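Autophagy protein 5 (Saccharomyces cerevisiae, PDB 2DYO) takes part in autophagic vesicle formation and cytoplasm-to-vacuole transport, and is required for mitophagy and nucleophagy in yeast. Local coordinates at residues 53-58 with 75-80. Residues are numbered along the deposited sequence; the frame is centred on the assembly and turned at random.
Sequences PLIWNK and FWFEHN
The benzo edge of W56 meets CE1 and CD1 of the F75 ring, with CH2 of W56 lying 3.9 Å from CE1 of F75. F75 CD1 sits at the indole edge, in its plane, and the two ring planes meet obliquely, at 57°. One helix residue earlier, the methyl CD1 of I55 reaches the edge of the F77 ring, 4.4 Å from F77 CE2. The W56 side chain, with CG anti to the carbonyl carbon (chi1 -72°), carries the benzo end of the indole out to the strand although the CA atoms of W56 and F75 are 12.2 Å apart. Replacing W56 by alanine would remove the indole and is likely to leave a gap beside F75, which would then rely on F26 and M125. Behind the contact, F75 also meets the ring of F26 and touches M125, while F77 packs on I121 and I84. Helix 52-59 packs against the UblA sheet, with I55 and W56 on strand 74-79 and L54 on strand 37-43, consistent with the ubiquitin-like beta-grasp fold. Between these two segments the contact is small and wholly apolar, so van der Waals contact, with burial of I55 and F77, joins helix to strand here.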
loop_
_atom_site.group_PDB
_atom_site.type_symbol
_atom_site.label_atom_id
_atom_site.label_comp_id
_atom_site.label_asym_id
_atom_site.label_seq_id
_atom_site.Cartn_x
_atom_site.Cartn_y
_atom_site.Cartn_z
ATOM N N PRO A 53 -14.846 7.876 -5.024
ATOM C CA PRO A 53 -15.651 8.518 -6.071
ATOM C C PRO A 53 -16.360 7.468 -6.924
ATOM O O PRO A 53 -17.543 7.601 -7.246
ATOM C CB PRO A 53 -14.611 9.302 -6.870
ATOM C CG PRO A 53 -13.621 9.694 -5.815
ATOM C CD PRO A 53 -13.469 8.403 -5.032
ATOM N N LEU A 54 -15.620 6.422 -7.281
ATOM C CA LEU A 54 -16.149 5.330 -8.090
ATOM C C LEU A 54 -17.286 4.629 -7.347
ATOM O O LEU A 54 -18.304 4.268 -7.938
ATOM C CB LEU A 54 -15.032 4.327 -8.397
ATOM C CG LEU A 54 -15.389 3.107 -9.245
ATOM C CD1 LEU A 54 -15.641 3.544 -10.678
ATOM C CD2 LEU A 54 -14.248 2.094 -9.196
ATOM N N ILE A 55 -17.101 4.436 -6.046
ATOM C CA ILE A 55 -18.107 3.784 -5.220
ATOM C C ILE A 55 -19.368 4.639 -5.099
ATOM O O ILE A 55 -20.479 4.181 -5.389
ATOM C CB ILE A 55 -17.559 3.500 -3.805
ATOM C CG1 ILE A 55 -16.429 2.468 -3.887
ATOM C CG2 ILE A 55 -18.678 3.003 -2.895
ATOM C CD1 ILE A 55 -15.814 2.117 -2.547
ATOM N N TRP A 56 -19.197 5.883 -4.668
ATOM C CA TRP A 56 -20.326 6.782 -4.510
ATOM C C TRP A 56 -21.132 6.922 -5.800
ATOM O O TRP A 56 -22.359 6.814 -5.784
ATOM C CB TRP A 56 -19.838 8.155 -4.039
ATOM C CG TRP A 56 -19.367 8.165 -2.608
ATOM C CD1 TRP A 56 -18.195 8.683 -2.133
ATOM C CD2 TRP A 56 -20.066 7.649 -1.470
ATOM N NE1 TRP A 56 -18.122 8.523 -0.770
ATOM C CE2 TRP A 56 -19.259 7.891 -0.337
ATOM C CE3 TRP A 56 -21.301 7.009 -1.297
ATOM C CZ2 TRP A 56 -19.644 7.513 0.953
ATOM C CZ3 TRP A 56 -21.684 6.633 -0.013
ATOM C CH2 TRP A 56 -20.856 6.888 1.095
ATOM N N ASN A 57 -20.446 7.147 -6.916
ATOM C CA ASN A 57 -21.126 7.303 -8.197
ATOM C C ASN A 57 -22.010 6.116 -8.566
ATOM O O ASN A 57 -22.986 6.272 -9.294
ATOM C CB ASN A 57 -20.119 7.527 -9.325
ATOM C CG ASN A 57 -20.789 7.614 -10.690
ATOM O OD1 ASN A 57 -21.556 8.541 -10.958
ATOM N ND2 ASN A 57 -20.510 6.644 -11.551
ATOM N N LYS A 58 -21.678 4.930 -8.066
ATOM C CA LYS A 58 -22.460 3.746 -8.393
ATOM C C LYS A 58 -23.655 3.504 -7.481
ATOM O O LYS A 58 -24.667 2.960 -7.921
ATOM C CB LYS A 58 -21.570 2.497 -8.394
ATOM C CG LYS A 58 -22.326 1.230 -8.775
ATOM C CD LYS A 58 -21.423 0.011 -8.855
ATOM C CE LYS A 58 -22.195 -1.180 -9.402
ATOM N NZ LYS A 58 -21.346 -2.383 -9.601
ATOM N N PHE A 75 -17.495 6.091 8.212
ATOM C CA PHE A 75 -17.308 5.065 7.188
ATOM C C PHE A 75 -15.875 4.548 7.189
ATOM O O PHE A 75 -14.928 5.326 7.313
ATOM C CB PHE A 75 -17.622 5.641 5.806
ATOM C CG PHE A 75 -18.987 6.261 5.696
ATOM C CD1 PHE A 75 -19.185 7.381 4.894
ATOM C CD2 PHE A 75 -20.074 5.725 6.377
ATOM C CE1 PHE A 75 -20.444 7.960 4.772
ATOM C CE2 PHE A 75 -21.340 6.297 6.262
ATOM C CZ PHE A 75 -21.523 7.417 5.458
ATOM N N TRP A 76 -15.721 3.235 7.048
ATOM C CA TRP A 76 -14.398 2.618 7.011
ATOM C C TRP A 76 -14.457 1.265 6.310
ATOM O O TRP A 76 -15.541 0.705 6.106
ATOM C CB TRP A 76 -13.827 2.475 8.431
ATOM C CG TRP A 76 -14.535 1.498 9.328
ATOM C CD1 TRP A 76 -14.308 0.156 9.423
ATOM C CD2 TRP A 76 -15.570 1.796 10.275
ATOM N NE1 TRP A 76 -15.133 -0.401 10.372
ATOM C CE2 TRP A 76 -15.918 0.583 10.909
ATOM C CE3 TRP A 76 -16.238 2.971 10.648
ATOM C CZ2 TRP A 76 -16.906 0.509 11.899
ATOM C CZ3 TRP A 76 -17.223 2.898 11.632
ATOM C CH2 TRP A 76 -17.546 1.673 12.244
ATOM N N PHE A 77 -13.294 0.750 5.923
ATOM C CA PHE A 77 -13.229 -0.533 5.238
ATOM C C PHE A 77 -12.987 -1.688 6.183
ATOM O O PHE A 77 -12.379 -1.534 7.243
ATOM C CB PHE A 77 -12.117 -0.541 4.190
ATOM C CG PHE A 77 -12.310 0.449 3.083
ATOM C CD1 PHE A 77 -11.510 1.585 3.006
ATOM C CD2 PHE A 77 -13.265 0.231 2.096
ATOM C CE1 PHE A 77 -11.654 2.487 1.959
ATOM C CE2 PHE A 77 -13.417 1.131 1.040
ATOM C CZ PHE A 77 -12.606 2.259 0.975
ATOM N N GLU A 78 -13.464 -2.857 5.779
ATOM C CA GLU A 78 -13.285 -4.061 6.562
ATOM C C GLU A 78 -12.958 -5.247 5.673
ATOM O O GLU A 78 -13.273 -5.259 4.481
ATOM C CB GLU A 78 -14.538 -4.349 7.395
ATOM C CG GLU A 78 -14.485 -3.731 8.781
ATOM C CD GLU A 78 -15.720 -4.019 9.609
ATOM O OE1 GLU A 78 -16.333 -5.092 9.420
ATOM O OE2 GLU A 78 -16.069 -3.176 10.460
ATOM N N HIS A 79 -12.291 -6.228 6.261
ATOM C CA HIS A 79 -11.920 -7.449 5.569
ATOM C C HIS A 79 -12.248 -8.567 6.547
ATOM O O HIS A 79 -11.678 -8.642 7.636
ATOM C CB HIS A 79 -10.429 -7.444 5.223
ATOM C CG HIS A 79 -9.945 -8.726 4.620
ATOM N ND1 HIS A 79 -9.477 -9.776 5.380
ATOM C CD2 HIS A 79 -9.881 -9.137 3.331
ATOM C CE1 HIS A 79 -9.144 -10.777 4.586
ATOM N NE2 HIS A 79 -9.380 -10.416 3.337
ATOM N N ASN A 80 -13.189 -9.418 6.160
ATOM C CA ASN A 80 -13.623 -10.513 7.014
ATOM C C ASN A 80 -13.994 -9.994 8.404
ATOM O O ASN A 80 -13.526 -10.507 9.418
ATOM C CB ASN A 80 -12.531 -11.587 7.118
ATOM C CG ASN A 80 -12.328 -12.347 5.810
ATOM O OD1 ASN A 80 -13.246 -12.453 4.992
ATOM N ND2 ASN A 80 -11.132 -12.894 5.617
#